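PDB 6QFJ: magnetosome membrane protein MamB, putative Co/Zn/Cd cation transporter. Cation diffusion facilitator family from Desulfamplus magnetovallimortis, which probably transports divalent metal cations, with iron the likely cargo, across the magnetosome membrane, the chain here being its C-terminal cytoplasmic domain. Local coordinates for residues A[18-23]-A[39-44]; A[33-38]-A[65-70]. One frame throughout, in Å; residues are numbered along the deposited sequence. Where two conformers were deposited one is given.

Contact 1: A[18-23]-A[39-44]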
ATOM      1  N   PRO A  18      -9.887   4.865   4.935  1.00 26.68           N
ATOM      2  CA  PRO A  18     -10.737   5.762   4.163  1.00 28.52           C
ATOM      3  C   PRO A  18     -10.053   6.666   3.103  1.00 29.34           C
ATOM      4  O   PRO A  18     -10.710   7.056   2.130  1.00 30.94           O
ATOM      5  CB  PRO A  18     -11.458   6.615   5.199  1.00 29.81           C
ATOM      6  CG  PRO A  18     -10.609   6.522   6.424  1.00 32.41           C
ATOM      7  CD  PRO A  18      -9.939   5.150   6.386  1.00 29.81           C
ATOM      8  N   SER A  19      -8.783   6.984   3.249  1.00 29.48           N
ATOM      9  CA  SER A  19      -8.124   7.829   2.235  1.00 30.85           C
ATOM     10  C   SER A  19      -7.819   7.124   0.880  1.00 30.58           C
ATOM     11  O   SER A  19      -7.414   7.759  -0.110  1.00 35.51           O
ATOM     12  CB  SER A  19      -6.839   8.398   2.835  1.00 27.64           C
ATOM     13  OG  SER A  19      -5.932   7.375   3.159  1.00 30.72           O
ATOM     14  N   ILE A  20      -8.053   5.827   0.846  1.00 30.90           N
ATOM     15  CA  ILE A  20      -7.717   4.972  -0.277  1.00 31.05           C
ATOM     16  C   ILE A  20      -8.997   4.501  -0.891  1.00 32.12           C
ATOM     17  O   ILE A  20      -9.839   3.925  -0.198  1.00 31.54           O
ATOM     18  CB  ILE A  20      -6.873   3.764   0.208  1.00 31.20           C
ATOM     19  CG1 ILE A  20      -5.496   4.303   0.593  1.00 33.55           C
ATOM     20  CG2 ILE A  20      -6.741   2.665  -0.821  1.00 29.65           C
ATOM     21  CD1 ILE A  20      -4.714   3.320   1.441  1.00 34.55           C
ATOM     22  N   SER A  21      -9.170   4.721  -2.205  1.00 27.32           N
ATOM     23  CA  SER A  21     -10.418   4.250  -2.882  1.00 29.58           C
ATOM     24  C   SER A  21     -10.412   2.745  -3.081  1.00 30.35           C
ATOM     25  O   SER A  21     -11.389   2.076  -2.920  1.00 32.01           O
ATOM     26  CB  SER A  21     -10.576   4.961  -4.253  1.00 29.24           C
ATOM     27  OG  SER A  21     -10.354   6.363  -4.067  1.00 30.22           O
ATOM     28  N   ASP A  22      -9.283   2.191  -3.416  1.00 34.80           N
ATOM     29  CA  ASP A  22      -9.172   0.728  -3.677  1.00 34.40           C
ATOM     30  C   ASP A  22      -7.697   0.356  -3.803  1.00 30.85           C
ATOM     31  O   ASP A  22      -6.844   1.222  -4.043  1.00 31.18           O
ATOM     32  CB  ASP A  22      -9.830   0.369  -5.046  1.00 39.26           C
ATOM     33  CG  ASP A  22     -11.290   0.012  -4.908  1.00 46.61           C
ATOM     34  OD1 ASP A  22     -11.655  -0.771  -4.024  1.00 54.46           O
ATOM     35  OD2 ASP A  22     -12.127   0.535  -5.678  1.00 60.81           O
ATOM     36  N   VAL A  23      -7.421  -0.918  -3.646  1.00 31.62           N
ATOM     37  CA  VAL A  23      -6.103  -1.485  -3.846  1.00 32.91           C
ATOM     38  C   VAL A  23      -6.030  -1.893  -5.297  1.00 34.59           C
ATOM     39  O   VAL A  23      -6.868  -2.647  -5.760  1.00 36.67           O
ATOM     40  CB  VAL A  23      -5.872  -2.721  -2.967  1.00 34.47           C
ATOM     41  CG1 VAL A  23      -4.494  -3.325  -3.249  1.00 37.79           C
ATOM     42  CG2 VAL A  23      -5.959  -2.299  -1.539  1.00 37.75           C
ATOM     43  N   ILE A  39       3.297  -1.327  -3.638  1.00 29.09           N
ATOM     44  CA  ILE A  39       1.887  -1.152  -3.399  1.00 32.81           C
ATOM     45  C   ILE A  39       1.330  -0.098  -4.366  1.00 30.69           C
ATOM     46  O   ILE A  39       1.780   1.093  -4.359  1.00 28.07           O
ATOM     47  CB  ILE A  39       1.629  -0.715  -1.960  1.00 33.92           C
ATOM     48  CG1 ILE A  39       2.390  -1.622  -1.003  1.00 39.97           C
ATOM     49  CG2 ILE A  39       0.130  -0.678  -1.680  1.00 33.46           C
ATOM     50  CD1 ILE A  39       1.618  -2.585  -0.174  1.00 41.26           C
ATOM     51  N   ASP A  40       0.359  -0.524  -5.185  1.00 29.21           N
ATOM     52  CA  ASP A  40      -0.367   0.372  -6.074  1.00 30.21           C
ATOM     53  C   ASP A  40      -1.773   0.593  -5.578  1.00 28.50           C
ATOM     54  O   ASP A  40      -2.497  -0.371  -5.339  1.00 28.70           O
ATOM     55  CB  ASP A  40      -0.362  -0.208  -7.506  1.00 33.42           C
ATOM     56  CG  ASP A  40       1.032  -0.272  -8.097  1.00 38.95           C
ATOM     57  OD1 ASP A  40       1.983   0.346  -7.512  1.00 44.67           O
ATOM     58  OD2 ASP A  40       1.232  -0.994  -9.085  1.00 53.51           O
ATOM     59  N   LEU A  41      -2.173   1.852  -5.458  1.00 25.03           N
ATOM     60  CA  LEU A  41      -3.500   2.238  -4.955  1.00 24.90           C
ATOM     61  C   LEU A  41      -4.225   3.189  -5.828  1.00 24.75           C
ATOM     62  O   LEU A  41      -3.617   4.001  -6.511  1.00 28.31           O
ATOM     63  CB  LEU A  41      -3.361   2.947  -3.629  1.00 27.29           C
ATOM     64  CG  LEU A  41      -2.513   2.173  -2.594  1.00 27.00           C
ATOM     65  CD1 LEU A  41      -2.260   3.018  -1.429  1.00 26.54           C
ATOM     66  CD2 LEU A  41      -3.209   0.914  -2.196  1.00 26.03           C
ATOM     67  N   TYR A  42      -5.562   3.079  -5.823  1.00 24.44           N
ATOM     68  CA  TYR A  42      -6.437   4.056  -6.415  1.00 23.71           C
ATOM     69  C   TYR A  42      -6.812   5.034  -5.384  1.00 23.85           C
ATOM     70  O   TYR A  42      -7.129   4.690  -4.265  1.00 25.23           O
ATOM     71  CB  TYR A  42      -7.762   3.377  -6.961  1.00 25.59           C
ATOM     72  CG  TYR A  42      -7.563   2.532  -8.180  1.00 25.90           C
ATOM     73  CD1 TYR A  42      -7.131   3.103  -9.343  1.00 28.72           C
ATOM     74  CD2 TYR A  42      -7.720   1.151  -8.168  1.00 29.16           C
ATOM     75  CE1 TYR A  42      -6.899   2.353 -10.452  1.00 29.61           C
ATOM     76  CE2 TYR A  42      -7.511   0.366  -9.285  1.00 28.79           C
ATOM     77  CZ  TYR A  42      -7.104   0.992 -10.428  1.00 31.12           C
ATOM     78  OH  TYR A  42      -6.886   0.287 -11.574  1.00 33.25           O
ATOM     79  N   VAL A  43      -6.797   6.295  -5.753  1.00 27.05           N
ATOM     80  CA  VAL A  43      -7.209   7.379  -4.862  1.00 26.53           C
ATOM     81  C   VAL A  43      -8.066   8.345  -5.676  1.00 27.64           C
ATOM     82  O   VAL A  43      -8.075   8.281  -6.920  1.00 31.75           O
ATOM     83  CB  VAL A  43      -6.009   8.142  -4.346  1.00 24.73           C
ATOM     84  CG1 VAL A  43      -5.127   7.198  -3.538  1.00 28.54           C
ATOM     85  CG2 VAL A  43      -5.204   8.701  -5.510  1.00 26.50           C
ATOM     86  N   PRO A  44      -8.707   9.309  -5.004  1.00 27.82           N
ATOM     87  CA  PRO A  44      -9.620  10.211  -5.715  1.00 29.67           C
ATOM     88  C   PRO A  44      -8.813  11.003  -6.676  1.00 30.86           C
ATOM     89  O   PRO A  44      -7.685  11.433  -6.335  1.00 29.92           O
ATOM     90  CB  PRO A  44     -10.224  11.082  -4.606  1.00 28.28           C
ATOM     91  CG  PRO A  44     -10.186  10.201  -3.394  1.00 30.55           C
ATOM     92  CD  PRO A  44      -8.907   9.336  -3.561  1.00 28.94           C
TER
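Ile20 and Leu41 lay their branches across each other at a slant, Ile20 CD1 coming to 3.8 Å from Leu41 CD1 on the face of the sheet that the helices cover. Leu41 holds its CG beside its own backbone N (chi1 -52°), and from there its two methyls divide the work: CD1 meets Ile20, while CD2 lies 4.1 Å from Val23 CA. Val59 of helix 49-66 touches both Ile20 and Leu41, and Leu14 of helix 2-15 touches Ile20 and Val23, so both helices pack on this apolar side.

The other face belongs to Asp22 and Tyr42. The phenol ring presents an edge rather than a face, with Asp22 CB near the ring plane and 3.8 Å from Tyr42 CD2. Between the faces, the bond from CA to CB of Ser21 heads for the partner strand, and its OG rests 3.3 Å from Pro44 CD, a polar atom lying against the proline ring.

One carbonyl takes two of the three backbone bonds. Tyr42 O accepts Ser21 N at 2.9 Å with a bent N-H...O angle of 136°, and takes a second, weak bond from Asp22 N. The return bond, Tyr42 N to Asp22 O, is also 2.9 Å and straighter at 159°. Past it, Val23 and Leu41 form a non-hydrogen-bonded pair. Two residues on one strand thus answer to a single residue on the other, which is the definition of a classic beta bulge; here it lies where strand 22-31 of an antiparallel hairpin begins, beside the end of strand 34-43.

Contact 2: A[33-38]-A[65-70]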
ATOM      1  N   GLN A  33      17.118 -10.922   3.727  1.00 50.90           N
ATOM      2  CA  GLN A  33      16.268 -10.859   4.864  1.00 49.85           C
ATOM      3  C   GLN A  33      15.290  -9.667   4.768  1.00 47.28           C
ATOM      4  O   GLN A  33      14.631  -9.378   5.734  1.00 48.94           O
ATOM      5  CB  GLN A  33      17.089 -10.738   6.131  1.00 48.95           C
ATOM      6  CG  GLN A  33      17.865 -11.978   6.434  1.00 53.43           C
ATOM      7  CD  GLN A  33      18.597 -11.897   7.749  1.00 50.44           C
ATOM      8  OE1 GLN A  33      18.007 -11.818   8.822  1.00 47.96           O
ATOM      9  NE2 GLN A  33      19.901 -11.893   7.663  1.00 53.40           N
ATOM     10  N   VAL A  34      15.322  -8.911   3.675  1.00 45.71           N
ATOM     11  CA  VAL A  34      14.489  -7.734   3.512  1.00 43.05           C
ATOM     12  C   VAL A  34      13.312  -8.105   2.652  1.00 42.88           C
ATOM     13  O   VAL A  34      13.488  -8.635   1.587  1.00 44.86           O
ATOM     14  CB  VAL A  34      15.182  -6.467   2.864  1.00 43.27           C
ATOM     15  CG1 VAL A  34      14.193  -5.316   2.899  1.00 41.73           C
ATOM     16  CG2 VAL A  34      16.422  -6.054   3.637  1.00 42.12           C
ATOM     17  N   LEU A  35      12.112  -7.792   3.129  1.00 42.66           N
ATOM     18  CA  LEU A  35      10.938  -7.864   2.329  1.00 44.02           C
ATOM     19  C   LEU A  35      10.667  -6.553   1.592  1.00 43.25           C
ATOM     20  O   LEU A  35      10.485  -5.487   2.221  1.00 41.59           O
ATOM     21  CB  LEU A  35       9.752  -8.197   3.191  1.00 45.33           C
ATOM     22  CG  LEU A  35       9.654  -9.659   3.547  1.00 54.64           C
ATOM     23  CD1 LEU A  35       8.551  -9.820   4.581  1.00 53.59           C
ATOM     24  CD2 LEU A  35       9.349 -10.490   2.288  1.00 63.95           C
ATOM     25  N   GLU A  36      10.604  -6.644   0.277  1.00 44.01           N
ATOM     26  CA  GLU A  36      10.281  -5.504  -0.584  1.00 46.18           C
ATOM     27  C   GLU A  36       8.822  -5.506  -0.999  1.00 42.07           C
ATOM     28  O   GLU A  36       8.344  -6.465  -1.602  1.00 42.75           O
ATOM     29  CB  GLU A  36      11.145  -5.503  -1.829  1.00 48.78           C
ATOM     30  CG  GLU A  36      12.544  -4.990  -1.510  1.00 59.86           C
ATOM     31  CD  GLU A  36      13.552  -5.146  -2.614  1.00 64.45           C
ATOM     32  OE1 GLU A  36      13.230  -5.806  -3.610  1.00 65.49           O
ATOM     33  OE2 GLU A  36      14.663  -4.617  -2.426  1.00 67.11           O
ATOM     34  N   PHE A  37       8.136  -4.435  -0.681  1.00 36.07           N
ATOM     35  CA  PHE A  37       6.717  -4.305  -1.064  1.00 34.45           C
ATOM     36  C   PHE A  37       6.535  -3.208  -2.099  1.00 34.85           C
ATOM     37  O   PHE A  37       7.150  -2.132  -1.992  1.00 36.87           O
ATOM     38  CB  PHE A  37       5.860  -3.984   0.123  1.00 32.34           C
ATOM     39  CG  PHE A  37       5.744  -5.113   1.086  1.00 34.15           C
ATOM     40  CD1 PHE A  37       6.664  -5.239   2.133  1.00 33.23           C
ATOM     41  CD2 PHE A  37       4.694  -5.985   1.009  1.00 36.64           C
ATOM     42  CE1 PHE A  37       6.551  -6.261   3.012  1.00 36.07           C
ATOM     43  CE2 PHE A  37       4.587  -7.027   1.922  1.00 40.11           C
ATOM     44  CZ  PHE A  37       5.534  -7.184   2.903  1.00 37.31           C
ATOM     45  N   GLU A  38       5.750  -3.513  -3.132  1.00 36.25           N
ATOM     46  CA  GLU A  38       5.275  -2.537  -4.120  1.00 35.55           C
ATOM     47  C   GLU A  38       3.799  -2.487  -4.011  1.00 32.11           C
ATOM     48  O   GLU A  38       3.102  -3.515  -4.221  1.00 34.84           O
ATOM     49  CB  GLU A  38       5.691  -2.929  -5.539  1.00 41.59           C
ATOM     50  CG  GLU A  38       7.206  -2.801  -5.725  1.00 48.28           C
ATOM     51  CD  GLU A  38       7.724  -3.413  -7.004  1.00 55.82           C
ATOM     52  OE1 GLU A  38       7.189  -4.425  -7.469  1.00 61.87           O
ATOM     53  OE2 GLU A  38       8.699  -2.884  -7.518  1.00 64.83           O
ATOM     54  N   GLU A  65       4.128  -1.557  10.639  1.00 28.01           N
ATOM     55  CA  GLU A  65       3.500  -2.106  11.791  1.00 30.18           C
ATOM     56  C   GLU A  65       3.181  -3.576  11.626  1.00 30.20           C
ATOM     57  O   GLU A  65       3.335  -4.359  12.560  1.00 34.97           O
ATOM     58  CB  GLU A  65       2.216  -1.359  12.182  1.00 29.12           C
ATOM     59  CG  GLU A  65       1.572  -1.955  13.444  1.00 30.56           C
ATOM     60  CD  GLU A  65       0.351  -1.149  13.928  1.00 35.44           C
ATOM     61  OE1 GLU A  65       0.248   0.042  13.605  1.00 33.44           O
ATOM     62  OE2 GLU A  65      -0.504  -1.702  14.685  1.00 33.34           O
ATOM     63  N   ILE A  66       2.693  -3.970  10.473  1.00 30.73           N
ATOM     64  CA  ILE A  66       2.297  -5.389  10.277  1.00 32.52           C
ATOM     65  C   ILE A  66       3.450  -6.348  10.112  1.00 32.37           C
ATOM     66  O   ILE A  66       3.420  -7.449  10.638  1.00 38.15           O
ATOM     67  CB  ILE A  66       1.350  -5.484   9.079  1.00 35.51           C
ATOM     68  CG1 ILE A  66       0.096  -4.756   9.448  1.00 37.92           C
ATOM     69  CG2 ILE A  66       1.058  -6.939   8.701  1.00 38.20           C
ATOM     70  CD1 ILE A  66      -1.070  -5.045   8.577  1.00 43.26           C
ATOM     71  N   VAL A  67       4.460  -5.957   9.364  1.00 32.77           N
ATOM     72  CA  VAL A  67       5.614  -6.801   9.096  1.00 34.00           C
ATOM     73  C   VAL A  67       6.705  -6.578  10.140  1.00 38.17           C
ATOM     74  O   VAL A  67       7.266  -5.488  10.240  1.00 40.38           O
ATOM     75  CB  VAL A  67       6.140  -6.442   7.671  1.00 35.20           C
ATOM     76  CG1 VAL A  67       7.266  -7.320   7.285  1.00 40.28           C
ATOM     77  CG2 VAL A  67       5.041  -6.522   6.628  1.00 35.76           C
ATOM     78  N   ASP A  68       7.060  -7.634  10.847  1.00 46.50           N
ATOM     79  CA  ASP A  68       8.027  -7.561  11.930  0.50 53.53           C
ATOM     80  C   ASP A  68       9.447  -7.297  11.386  1.00 54.88           C
ATOM     81  O   ASP A  68      10.212  -6.467  11.909  1.00 59.98           O
ATOM     82  CB  ASP A  68       8.045  -8.890  12.694  0.50 56.41           C
ATOM     83  CG  ASP A  68       6.660  -9.581  12.744  0.50 58.25           C
ATOM     84  OD1 ASP A  68       6.161 -10.010  11.666  0.50 56.63           O
ATOM     85  OD2 ASP A  68       6.079  -9.698  13.850  0.50 54.92           O
ATOM     86  N   ARG A  69       9.771  -7.984  10.309  1.00 54.03           N
ATOM     87  CA  ARG A  69      11.088  -7.884   9.691  1.00 50.77           C
ATOM     88  C   ARG A  69      11.309  -6.593   8.920  1.00 43.02           C
ATOM     89  O   ARG A  69      10.372  -5.835   8.613  1.00 38.84           O
ATOM     90  CB  ARG A  69      11.264  -9.022   8.688  1.00 58.06           C
ATOM     91  CG  ARG A  69      10.090  -9.992   8.716  1.00 62.09           C
ATOM     92  CD  ARG A  69      10.380 -11.327   8.002  1.00 66.49           C
ATOM     93  NE  ARG A  69      11.430 -11.233   7.017  1.00 69.40           N
ATOM     94  CZ  ARG A  69      11.603 -12.125   6.063  1.00 76.53           C
ATOM     95  NH1 ARG A  69      12.582 -11.941   5.191  1.00 84.25           N
ATOM     96  NH2 ARG A  69      10.792 -13.168   5.955  1.00 75.90           N
ATOM     97  N   LYS A  70      12.547  -6.393   8.572  1.00 36.14           N
ATOM     98  CA  LYS A  70      12.948  -5.244   7.801  1.00 35.80           C
ATOM     99  C   LYS A  70      12.261  -5.258   6.432  1.00 35.45           C
ATOM    100  O   LYS A  70      12.171  -6.306   5.771  1.00 37.27           O
ATOM    101  CB  LYS A  70      14.472  -5.211   7.612  1.00 38.03           C
ATOM    102  CG  LYS A  70      14.937  -3.957   6.893  1.00 37.70           C
ATOM    103  CD  LYS A  70      16.438  -3.788   6.761  1.00 40.25           C
ATOM    104  CE  LYS A  70      16.700  -2.624   5.819  1.00 43.23           C
ATOM    105  NZ  LYS A  70      17.899  -1.786   6.102  1.00 47.92           N
TER
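Leu35, Phe37 and Val67 meet inside a beta-alpha-beta unit, where the chain leaves helix 49-66 and turns beside strand 34-43 on its way to strand 71-79. The apolar contacts centre on Val67, the first residue past the helix with non-helical backbone angles. Its two methyls part: CG1, anti to the backbone N (chi1 -176°), reaches Leu35 CD1 at 3.9 Å, whereas CG2 approaches the Phe37 ring obliquely, 3.8 Å from Phe37 CZ. From helix 2-15, Met3 touches Leu35, Ile10 touches Phe37 and Tyr6 touches Val67.

Mixed contacts belong to Arg69 and Lys70. Arg69 turns one face of its guanidinium to Leu35, whose CG sits 4.0 Å from the plane over the middle of the group; the two side chains meet at about a right angle. Lys70 runs obliquely past Val34 with its aliphatic chain, Lys70 CD standing 3.9 Å from Val34 CG2, before the chain bends off at its last torsion.

Polar contacts are few. Arg69 NH1 gives a weak, nearly straight bond to Gln33 O, 3.3 Å long at 172°, with the acceptor at the guanidinium edge; Glu30 offers the same nitrogen a long, weak ion pair. An alanine in place of Arg69 removes the guanidinium, which would probably leave Gln33 O without this donor and open a gap beside Leu35 CG.

The backbone supplies the firmer link, Leu35 N to Lys70 O at 3.0 Å and 160°. That same oxygen also takes a CA-H...O contact from Val34 CA at 3.5 Å.

In the fold
The two contacts share strand 34-43, using its two adjoining halves, with their centres about 20 Å apart and on opposite sides of the chain's centre. Along the sequence their segments alternate: 18-23, 33-38, 39-44, 65-70. Contact 1 closes the open end of the hairpin of strands 22-31 and 34-43; contact 2 belongs to the beta-alpha-beta unit that runs from strand 34-43 through helix 49-66 to strand 71-79. The middle strand of the mixed sheet therefore serves both units, which interlock through it. Both lie within the alpha-beta C-terminal domain, whose sequence family is the zinc transporter dimerisation domain, although the assembly here holds a single chain.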